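Local coordinates for proteasome protein (Corynebacterium glutamicum ATCC 13032, PDB 2P90) that is of unknown function but belongs to the PAC2 family and may be related to proteasome assembly chaperones, at residues D51-R56 with L227-L232; A122-V127 with L181-L186; A212-L217 with L232-D237. One frame throughout, in Å; residues are numbered along the deposited sequence.

How the contacts relate
Contact 2 is a buried helix pair, whereas contacts 1 and 3 are partly buried. Contacts 1 and 3 are neighbours with centres about 13 Å apart. They share Leu232 and meet where Leu231 CB lies 3.8 Å from Leu215 CD1. The connection packed in contact 1 continues directly into the second helix of contact 3. Contact 2, centred about 25 Å from contact 1 and 28 Å from contact 3, joins other helices across the chain's centre from contact 3. All three are apolar. Methyl groups of valine and leucine suffice at contact 2; contact 1 adds a proline ring, and contact 3 the aliphatic part of a glutamate.

Contact 1. Residues D51-R56 with L227-L232; sequences DALDHR and LNLPLL
Leu53 meets Leu229 and Pro230 just where the chain leaves helix 41-52 and turns into strand 54-61. It is the first residue to abandon helical backbone angles, and its CB is directed toward the connection between helices 211-225 and 232-250. CG stands beside the backbone N and anti to the carbonyl carbon (chi1 -68°), and this carries the branch point on to the proline ring, with Leu53 CG 3.9 Å from Pro230 CD. Leu53 CD2 settles on the same ring carbon, 3.6 Å from Pro230 CD, and is 3.9 Å from Pro230 CG. Leu53 CD1, still 4.0 Å from Pro230 CD, makes its nearest approach to the neighbouring residue, 3.7 Å from Leu229 CD2, and the two leucine side chains cross at about a right angle. One residue earlier, at the end of helix 41-52, the methyl of Ala52 adds a smaller contact, its CB lying 3.9 Å from Pro230 CG, so that Pro230 CG is approached by both Ala52 and Leu53.

Around this patch, Leu229 also lies on Leu49 of helix 41-52, and Leu53 on Val96 of strand 92-97. Nearby, Asn228 is tied through hydrogen bonds to Asp98 and Asn99, which holds the start of the loop beside the strand's end. Leu53 and Leu229 are buried, while Ala52 is exposed at the margin. The union of the two segments rests entirely on carbon against carbon: its fit comes from methyl and ring shape, and directional bonds come from nearby, as at Asn228.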
loop_
_atom_site.group_PDB
_atom_site.type_symbol
_atom_site.label_atom_id
_atom_site.label_comp_id
_atom_site.label_asym_id
_atom_site.label_seq_id
_atom_site.Cartn_x
_atom_site.Cartn_y
_atom_site.Cartn_z
ATOM N N ASP B 51 15.648 -20.270 -16.219
ATOM C CA ASP B 51 17.068 -20.556 -16.218
ATOM C C ASP B 51 17.391 -21.818 -17.000
ATOM O O ASP B 51 18.460 -21.916 -17.601
ATOM C CB ASP B 51 17.548 -20.778 -14.800
ATOM C CG ASP B 51 17.595 -19.515 -14.004
ATOM O OD1 ASP B 51 17.484 -18.430 -14.637
ATOM O OD2 ASP B 51 17.752 -19.593 -12.754
ATOM N N ALA B 52 16.463 -22.769 -16.985
ATOM C CA ALA B 52 16.726 -24.114 -17.460
ATOM C C ALA B 52 16.306 -24.360 -18.908
ATOM O O ALA B 52 16.892 -25.207 -19.576
ATOM C CB ALA B 52 16.063 -25.155 -16.543
ATOM N N LEU B 53 15.294 -23.638 -19.384
ATOM C CA LEU B 53 14.707 -23.884 -20.706
ATOM C C LEU B 53 14.835 -22.685 -21.633
ATOM O O LEU B 53 14.981 -21.533 -21.154
ATOM C CB LEU B 53 13.241 -24.290 -20.541
ATOM C CG LEU B 53 13.013 -25.666 -19.884
ATOM C CD1 LEU B 53 11.565 -25.834 -19.520
ATOM C CD2 LEU B 53 13.469 -26.847 -20.780
ATOM N N ASP B 54 14.792 -22.925 -22.949
ATOM C CA ASP B 54 14.732 -21.791 -23.897
ATOM C C ASP B 54 13.366 -21.099 -23.803
ATOM O O ASP B 54 12.310 -21.756 -23.727
ATOM C CB ASP B 54 15.078 -22.184 -25.364
ATOM C CG ASP B 54 16.570 -22.685 -25.540
ATOM O OD1 ASP B 54 17.542 -22.052 -25.008
ATOM O OD2 ASP B 54 16.747 -23.736 -26.212
ATOM N N HIS B 55 13.405 -19.767 -23.786
ATOM C CA HIS B 55 12.203 -18.931 -23.675
ATOM C C HIS B 55 12.361 -17.667 -24.534
ATOM O O HIS B 55 13.468 -17.188 -24.733
ATOM C CB HIS B 55 11.925 -18.562 -22.212
ATOM C CG HIS B 55 13.085 -17.911 -21.530
ATOM N ND1 HIS B 55 13.272 -16.546 -21.519
ATOM C CD2 HIS B 55 14.128 -18.435 -20.847
ATOM C CE1 HIS B 55 14.372 -16.256 -20.845
ATOM N NE2 HIS B 55 14.909 -17.387 -20.423
ATOM N N ARG B 56 11.254 -17.162 -25.068
ATOM C CA ARG B 56 11.256 -15.919 -25.841
ATOM C C ARG B 56 10.125 -15.056 -25.288
ATOM O O ARG B 56 8.998 -15.552 -25.087
ATOM C CB ARG B 56 11.020 -16.158 -27.354
ATOM C CG ARG B 56 12.110 -16.903 -28.206
ATOM C CD ARG B 56 13.459 -16.162 -28.346
ATOM N NE ARG B 56 14.516 -16.804 -27.525
ATOM C CZ ARG B 56 15.244 -17.874 -27.893
ATOM N NH1 ARG B 56 15.065 -18.443 -29.089
ATOM N NH2 ARG B 56 16.150 -18.392 -27.062
ATOM N N LEU B 227 4.262 -32.066 -20.430
ATOM C CA LEU B 227 5.550 -31.388 -20.653
ATOM C C LEU B 227 6.699 -32.206 -20.081
ATOM O O LEU B 227 6.534 -32.893 -19.084
ATOM C CB LEU B 227 5.559 -29.959 -20.044
ATOM C CG LEU B 227 4.469 -28.938 -20.449
ATOM C CD1 LEU B 227 4.342 -27.756 -19.432
ATOM C CD2 LEU B 227 4.650 -28.407 -21.887
ATOM N N ASN B 228 7.858 -32.121 -20.731
ATOM C CA ASN B 228 9.074 -32.781 -20.269
ATOM C C ASN B 228 10.050 -31.745 -19.690
ATOM O O ASN B 228 10.770 -31.061 -20.432
ATOM C CB ASN B 228 9.693 -33.648 -21.408
ATOM C CG ASN B 228 11.102 -34.235 -21.066
ATOM O OD1 ASN B 228 11.617 -34.107 -19.947
ATOM N ND2 ASN B 228 11.722 -34.876 -22.066
ATOM N N LEU B 229 10.088 -31.662 -18.358
ATOM C CA LEU B 229 10.831 -30.594 -17.671
ATOM C C LEU B 229 12.130 -31.024 -16.966
ATOM O O LEU B 229 12.135 -31.989 -16.235
ATOM C CB LEU B 229 9.896 -29.843 -16.706
ATOM C CG LEU B 229 8.635 -29.227 -17.341
ATOM C CD1 LEU B 229 7.727 -28.593 -16.286
ATOM C CD2 LEU B 229 8.981 -28.209 -18.430
ATOM N N PRO B 230 13.226 -30.273 -17.141
ATOM C CA PRO B 230 14.415 -30.694 -16.414
ATOM C C PRO B 230 14.277 -30.340 -14.919
ATOM O O PRO B 230 14.310 -29.166 -14.543
ATOM C CB PRO B 230 15.544 -29.892 -17.075
ATOM C CG PRO B 230 14.882 -28.699 -17.691
ATOM C CD PRO B 230 13.434 -29.024 -17.898
ATOM N N LEU B 231 14.125 -31.356 -14.077
ATOM C CA LEU B 231 13.777 -31.131 -12.682
ATOM C C LEU B 231 14.878 -31.464 -11.666
ATOM O O LEU B 231 14.704 -31.219 -10.462
ATOM C CB LEU B 231 12.494 -31.912 -12.358
ATOM C CG LEU B 231 11.173 -31.410 -12.971
ATOM C CD1 LEU B 231 10.017 -32.275 -12.566
ATOM C CD2 LEU B 231 10.886 -29.987 -12.571
ATOM N N LEU B 232 16.000 -32.007 -12.140
ATOM C CA LEU B 232 16.953 -32.712 -11.258
ATOM C C LEU B 232 17.719 -31.860 -10.224
ATOM O O LEU B 232 18.065 -32.365 -9.150
ATOM C CB LEU B 232 17.938 -33.586 -12.066
ATOM C CG LEU B 232 17.444 -34.507 -13.203
ATOM C CD1 LEU B 232 18.619 -34.965 -14.096
ATOM C CD2 LEU B 232 16.609 -35.695 -12.707
#

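Contact 2. Residues A122-V127 with L181-L186; sequences AVVDLV and LMLEKL
Leu183 and Leu186 of helix 179-189 pack on Val123 and Val124 of helix 116-129, forming a helix-helix interface in the alpha/beta fold of this PAC2 family protein. The axes of the two short segments approach to 10.5 Å and cross at -52°, and Val123 and Leu183 are the residues whose CA atoms come nearest. At the centre, Leu183 splays its two methyls. CD1 touches both valines, 3.8 Å from Val123 CG1 and 3.8 Å from Val124 CG1, while Leu183 CD2 has Val123 CG1 as its nearest partner, also at 3.8 Å. Val123 and Leu183 meet nearly at right angles; Val124 and Leu183 run past each other in opposite senses. One turn on, Leu186 lies across Val124, and its CD2 comes to 3.5 Å from Val124 CG1. This one valine methyl therefore serves both leucines. The CA-CB bonds of both leucines point toward helix 116-129, and CG anti to the backbone N (chi1 163° in Leu183) places the forks on the valines.

The next shell surrounds each helix. Val123 also rests on Phe61 of strand 54-61, where Ala122 and Leu126 join it, and Val124 touches Lys190 beyond the end of helix 179-189. Leu186 in turn lies against Ser120 and Asn121 of the partner helix. Other sides of helix 179-189 face a second subunit: Leu181 and Glu184 pack on Val83 of that neighbouring chain, and Lys185 on its Thr84. Within its own chain, Glu184 OE2 is hydrogen-bonded to Tyr139 OH.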
loop_
_atom_site.group_PDB
_atom_site.type_symbol
_atom_site.label_atom_id
_atom_site.label_comp_id
_atom_site.label_asym_id
_atom_site.label_seq_id
_atom_site.Cartn_x
_atom_site.Cartn_y
_atom_site.Cartn_z
ATOM N N ALA B 122 -6.895 -7.995 -20.002
ATOM C CA ALA B 122 -5.771 -8.011 -20.916
ATOM C C ALA B 122 -5.216 -9.434 -21.050
ATOM O O ALA B 122 -4.789 -9.868 -22.149
ATOM C CB ALA B 122 -4.676 -7.056 -20.428
ATOM N N VAL B 123 -5.222 -10.160 -19.926
ATOM C CA VAL B 123 -4.749 -11.525 -19.952
ATOM C C VAL B 123 -5.683 -12.450 -20.764
ATOM O O VAL B 123 -5.199 -13.292 -21.544
ATOM C CB VAL B 123 -4.367 -12.094 -18.565
ATOM C CG1 VAL B 123 -3.993 -13.568 -18.716
ATOM C CG2 VAL B 123 -3.164 -11.337 -18.017
ATOM N N VAL B 124 -6.996 -12.267 -20.625
ATOM C CA VAL B 124 -7.881 -13.036 -21.467
ATOM C C VAL B 124 -7.772 -12.697 -22.952
ATOM O O VAL B 124 -7.839 -13.605 -23.757
ATOM C CB VAL B 124 -9.348 -13.224 -20.959
ATOM C CG1 VAL B 124 -9.439 -13.169 -19.452
ATOM C CG2 VAL B 124 -10.264 -12.251 -21.588
ATOM N N ASP B 125 -7.526 -11.440 -23.321
ATOM C CA ASP B 125 -7.288 -11.147 -24.740
ATOM C C ASP B 125 -6.042 -11.859 -25.262
ATOM O O ASP B 125 -5.955 -12.168 -26.456
ATOM C CB ASP B 125 -7.117 -9.655 -25.043
ATOM C CG ASP B 125 -8.314 -8.815 -24.635
ATOM O OD1 ASP B 125 -9.491 -9.304 -24.690
ATOM O OD2 ASP B 125 -8.043 -7.647 -24.249
ATOM N N LEU B 126 -5.067 -12.073 -24.374
ATOM C CA LEU B 126 -3.833 -12.726 -24.775
ATOM C C LEU B 126 -4.030 -14.236 -24.942
ATOM O O LEU B 126 -3.472 -14.811 -25.894
ATOM C CB LEU B 126 -2.660 -12.398 -23.836
ATOM C CG LEU B 126 -2.056 -10.998 -23.936
ATOM C CD1 LEU B 126 -1.136 -10.708 -22.750
ATOM C CD2 LEU B 126 -1.333 -10.811 -25.259
ATOM N N VAL B 127 -4.823 -14.863 -24.060
ATOM C CA VAL B 127 -5.109 -16.277 -24.227
ATOM C C VAL B 127 -5.899 -16.581 -25.518
ATOM O O VAL B 127 -5.640 -17.605 -26.185
ATOM C CB VAL B 127 -5.722 -17.013 -22.970
ATOM C CG1 VAL B 127 -5.386 -16.333 -21.660
ATOM C CG2 VAL B 127 -7.219 -17.362 -23.123
ATOM N N LEU B 181 -6.923 -15.119 -8.995
ATOM C CA LEU B 181 -8.277 -15.611 -8.695
ATOM C C LEU B 181 -9.336 -14.858 -9.512
ATOM O O LEU B 181 -10.240 -15.479 -10.094
ATOM C CB LEU B 181 -8.585 -15.533 -7.203
ATOM C CG LEU B 181 -7.852 -16.596 -6.365
ATOM C CD1 LEU B 181 -7.802 -16.231 -4.919
ATOM C CD2 LEU B 181 -8.493 -17.991 -6.544
ATOM N N MET B 182 -9.180 -13.536 -9.621
ATOM C CA MET B 182 -10.044 -12.731 -10.494
ATOM C C MET B 182 -9.930 -13.247 -11.933
ATOM O O MET B 182 -10.930 -13.345 -12.647
ATOM C CB MET B 182 -9.685 -11.220 -10.435
ATOM C CG MET B 182 -10.683 -10.340 -11.239
ATOM S SD MET B 182 -10.573 -8.523 -11.230
ATOM C CE MET B 182 -11.019 -8.198 -9.540
ATOM N N LEU B 183 -8.710 -13.538 -12.372
ATOM C CA LEU B 183 -8.507 -13.966 -13.742
ATOM C C LEU B 183 -9.174 -15.338 -13.973
ATOM O O LEU B 183 -9.810 -15.566 -15.025
ATOM C CB LEU B 183 -7.022 -14.001 -14.075
ATOM C CG LEU B 183 -6.556 -14.773 -15.302
ATOM C CD1 LEU B 183 -7.092 -14.158 -16.601
ATOM C CD2 LEU B 183 -4.992 -14.919 -15.326
ATOM N N GLU B 184 -9.049 -16.211 -12.969
ATOM C CA GLU B 184 -9.696 -17.526 -12.971
ATOM C C GLU B 184 -11.186 -17.378 -13.143
ATOM O O GLU B 184 -11.740 -17.973 -14.050
ATOM C CB GLU B 184 -9.431 -18.309 -11.683
ATOM C CG GLU B 184 -8.040 -18.867 -11.582
ATOM C CD GLU B 184 -7.962 -19.910 -10.513
ATOM O OE1 GLU B 184 -8.720 -20.918 -10.634
ATOM O OE2 GLU B 184 -7.149 -19.757 -9.578
ATOM N N LYS B 185 -11.822 -16.572 -12.292
ATOM C CA LYS B 185 -13.253 -16.345 -12.391
ATOM C C LYS B 185 -13.684 -15.802 -13.754
ATOM O O LYS B 185 -14.722 -16.188 -14.260
ATOM C CB LYS B 185 -13.758 -15.455 -11.256
ATOM C CG LYS B 185 -15.192 -15.798 -10.855
ATOM C CD LYS B 185 -15.779 -14.802 -9.878
ATOM C CE LYS B 185 -17.311 -14.888 -9.885
ATOM N NZ LYS B 185 -17.891 -14.679 -11.252
ATOM N N LEU B 186 -12.881 -14.934 -14.364
ATOM C CA LEU B 186 -13.238 -14.377 -15.675
ATOM C C LEU B 186 -13.104 -15.403 -16.835
ATOM O O LEU B 186 -13.860 -15.372 -17.820
ATOM C CB LEU B 186 -12.397 -13.136 -15.951
ATOM C CG LEU B 186 -12.636 -12.332 -17.226
ATOM C CD1 LEU B 186 -14.049 -11.688 -17.253
ATOM C CD2 LEU B 186 -11.563 -11.273 -17.381
#

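Contact 3. Residues A212-L217 with L232-D237; sequences AATLKL and LALERD
Leu215 and Leu234 mark the closest passage of two helices that run roughly antiparallel, their CA atoms 6.2 Å apart. The segment axes approach to 9.0 Å, and their N-to-C directions make an angle of 149°. With one short connection between them, helices 211-225 and 232-250 form a helical hairpin.

Leu234 points toward helix 211-225 and places its fork over Thr214. Its CD2 lies 3.8 Å from Thr214 CG2, and its CD1 is 4.0 Å from the same Thr214 methyl. With the threonine chi1 at -51°, OG1 lies beside the backbone N and CG2 anti to it, which turns CG2 to Leu234. Leu215 passes Leu234 in the opposite sense, its CD1 lying 4.1 Å from Leu234 CB. Both Leu215 methyls reach Glu235, CD2 more closely, 3.6 Å from Glu235 CG, and the two side chains cross at about a right angle. Glu235 thus contributes methylene carbon to the packing. Next along helix 232-250, and not across the interface, Arg236 NH1 donates to Asp237 OD1 in a salt bridge, with the acceptor at the edge of the guanidinium and in its plane.

The wider setting gives helix 211-225 several neighbours. Thr214 also lies on Ala41, Ser44 and Ser45 of helix 41-52, Ala213 and Leu217 pack on Val199 of strand 194-202, and Leu234 extends its contact along helix 211-225 to Leu218.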
loop_
_atom_site.group_PDB
_atom_site.type_symbol
_atom_site.label_atom_id
_atom_site.label_comp_id
_atom_site.label_asym_id
_atom_site.label_seq_id
_atom_site.Cartn_x
_atom_site.Cartn_y
_atom_site.Cartn_z
ATOM N N ALA B 212 11.011 -28.725 -2.324
ATOM C CA ALA B 212 10.106 -29.868 -2.579
ATOM C C ALA B 212 8.741 -29.380 -3.148
ATOM O O ALA B 212 8.089 -30.062 -3.959
ATOM C CB ALA B 212 9.922 -30.721 -1.308
ATOM N N ALA B 213 8.335 -28.172 -2.750
ATOM C CA ALA B 213 7.067 -27.587 -3.199
ATOM C C ALA B 213 7.171 -27.053 -4.636
ATOM O O ALA B 213 6.273 -27.253 -5.436
ATOM C CB ALA B 213 6.632 -26.535 -2.246
ATOM N N THR B 214 8.273 -26.397 -4.963
ATOM C CA THR B 214 8.552 -25.980 -6.333
ATOM C C THR B 214 8.467 -27.203 -7.238
ATOM O O THR B 214 7.670 -27.220 -8.181
ATOM C CB THR B 214 9.940 -25.340 -6.432
ATOM O OG1 THR B 214 10.058 -24.335 -5.416
ATOM C CG2 THR B 214 10.215 -24.733 -7.838
ATOM N N LEU B 215 9.251 -28.234 -6.895
ATOM C CA LEU B 215 9.245 -29.543 -7.574
ATOM C C LEU B 215 7.846 -30.100 -7.779
ATOM O O LEU B 215 7.455 -30.449 -8.895
ATOM C CB LEU B 215 10.101 -30.551 -6.778
ATOM C CG LEU B 215 10.462 -31.908 -7.404
ATOM C CD1 LEU B 215 11.190 -31.804 -8.775
ATOM C CD2 LEU B 215 11.328 -32.708 -6.449
ATOM N N LYS B 216 7.084 -30.154 -6.694
ATOM C CA LYS B 216 5.710 -30.604 -6.767
ATOM C C LYS B 216 4.873 -29.775 -7.750
ATOM O O LYS B 216 4.172 -30.355 -8.584
ATOM C CB LYS B 216 5.074 -30.644 -5.367
ATOM C CG LYS B 216 3.784 -31.463 -5.300
ATOM C CD LYS B 216 3.992 -32.877 -5.869
ATOM C CE LYS B 216 2.734 -33.389 -6.581
ATOM N NZ LYS B 216 1.772 -34.042 -5.647
ATOM N N LEU B 217 4.929 -28.435 -7.658
ATOM C CA LEU B 217 4.183 -27.594 -8.614
ATOM C C LEU B 217 4.612 -27.895 -10.055
ATOM O O LEU B 217 3.775 -28.033 -10.927
ATOM C CB LEU B 217 4.328 -26.087 -8.332
ATOM C CG LEU B 217 3.569 -25.429 -7.186
ATOM C CD1 LEU B 217 4.095 -24.001 -7.000
ATOM C CD2 LEU B 217 2.041 -25.432 -7.384
ATOM N N LEU B 232 16.000 -32.007 -12.140
ATOM C CA LEU B 232 16.953 -32.712 -11.258
ATOM C C LEU B 232 17.719 -31.860 -10.224
ATOM O O LEU B 232 18.065 -32.365 -9.150
ATOM C CB LEU B 232 17.938 -33.586 -12.066
ATOM C CG LEU B 232 17.444 -34.507 -13.203
ATOM C CD1 LEU B 232 18.619 -34.965 -14.096
ATOM C CD2 LEU B 232 16.609 -35.695 -12.707
ATOM N N ALA B 233 17.994 -30.595 -10.546
ATOM C CA ALA B 233 18.626 -29.668 -9.592
ATOM C C ALA B 233 17.711 -29.317 -8.404
ATOM O O ALA B 233 18.193 -28.990 -7.306
ATOM C CB ALA B 233 19.119 -28.413 -10.296
ATOM N N LEU B 234 16.400 -29.409 -8.637
ATOM C CA LEU B 234 15.396 -29.177 -7.605
ATOM C C LEU B 234 15.270 -30.351 -6.640
ATOM O O LEU B 234 14.874 -30.175 -5.472
ATOM C CB LEU B 234 14.028 -28.917 -8.238
ATOM C CG LEU B 234 13.648 -27.551 -8.776
ATOM C CD1 LEU B 234 12.321 -27.700 -9.442
ATOM C CD2 LEU B 234 13.594 -26.504 -7.655
ATOM N N GLU B 235 15.571 -31.543 -7.149
ATOM C CA GLU B 235 15.602 -32.770 -6.351
ATOM C C GLU B 235 16.771 -32.739 -5.381
ATOM O O GLU B 235 16.605 -32.985 -4.176
ATOM C CB GLU B 235 15.641 -33.996 -7.261
ATOM C CG GLU B 235 14.249 -34.371 -7.757
ATOM C CD GLU B 235 14.241 -35.235 -9.011
ATOM O OE1 GLU B 235 15.140 -35.081 -9.875
ATOM O OE2 GLU B 235 13.308 -36.067 -9.139
ATOM N N ARG B 236 17.927 -32.368 -5.907
ATOM C CA ARG B 236 19.112 -32.172 -5.111
ATOM C C ARG B 236 18.862 -31.147 -3.995
ATOM O O ARG B 236 19.133 -31.419 -2.820
ATOM C CB ARG B 236 20.256 -31.719 -6.027
ATOM C CG ARG B 236 21.591 -31.579 -5.326
ATOM C CD ARG B 236 22.229 -30.230 -5.595
ATOM N NE ARG B 236 23.268 -29.934 -4.604
ATOM C CZ ARG B 236 23.233 -28.924 -3.734
ATOM N NH1 ARG B 236 22.203 -28.072 -3.726
ATOM N NH2 ARG B 236 24.243 -28.760 -2.878
ATOM N N ASP B 237 18.330 -29.979 -4.374
ATOM C CA ASP B 237 17.968 -28.900 -3.440
ATOM C C ASP B 237 17.025 -29.308 -2.310
ATOM O O ASP B 237 17.173 -28.819 -1.186
ATOM C CB ASP B 237 17.298 -27.734 -4.180
ATOM C CG ASP B 237 18.258 -26.938 -5.067
ATOM O OD1 ASP B 237 19.475 -27.247 -5.129
ATOM O OD2 ASP B 237 17.768 -25.994 -5.732
#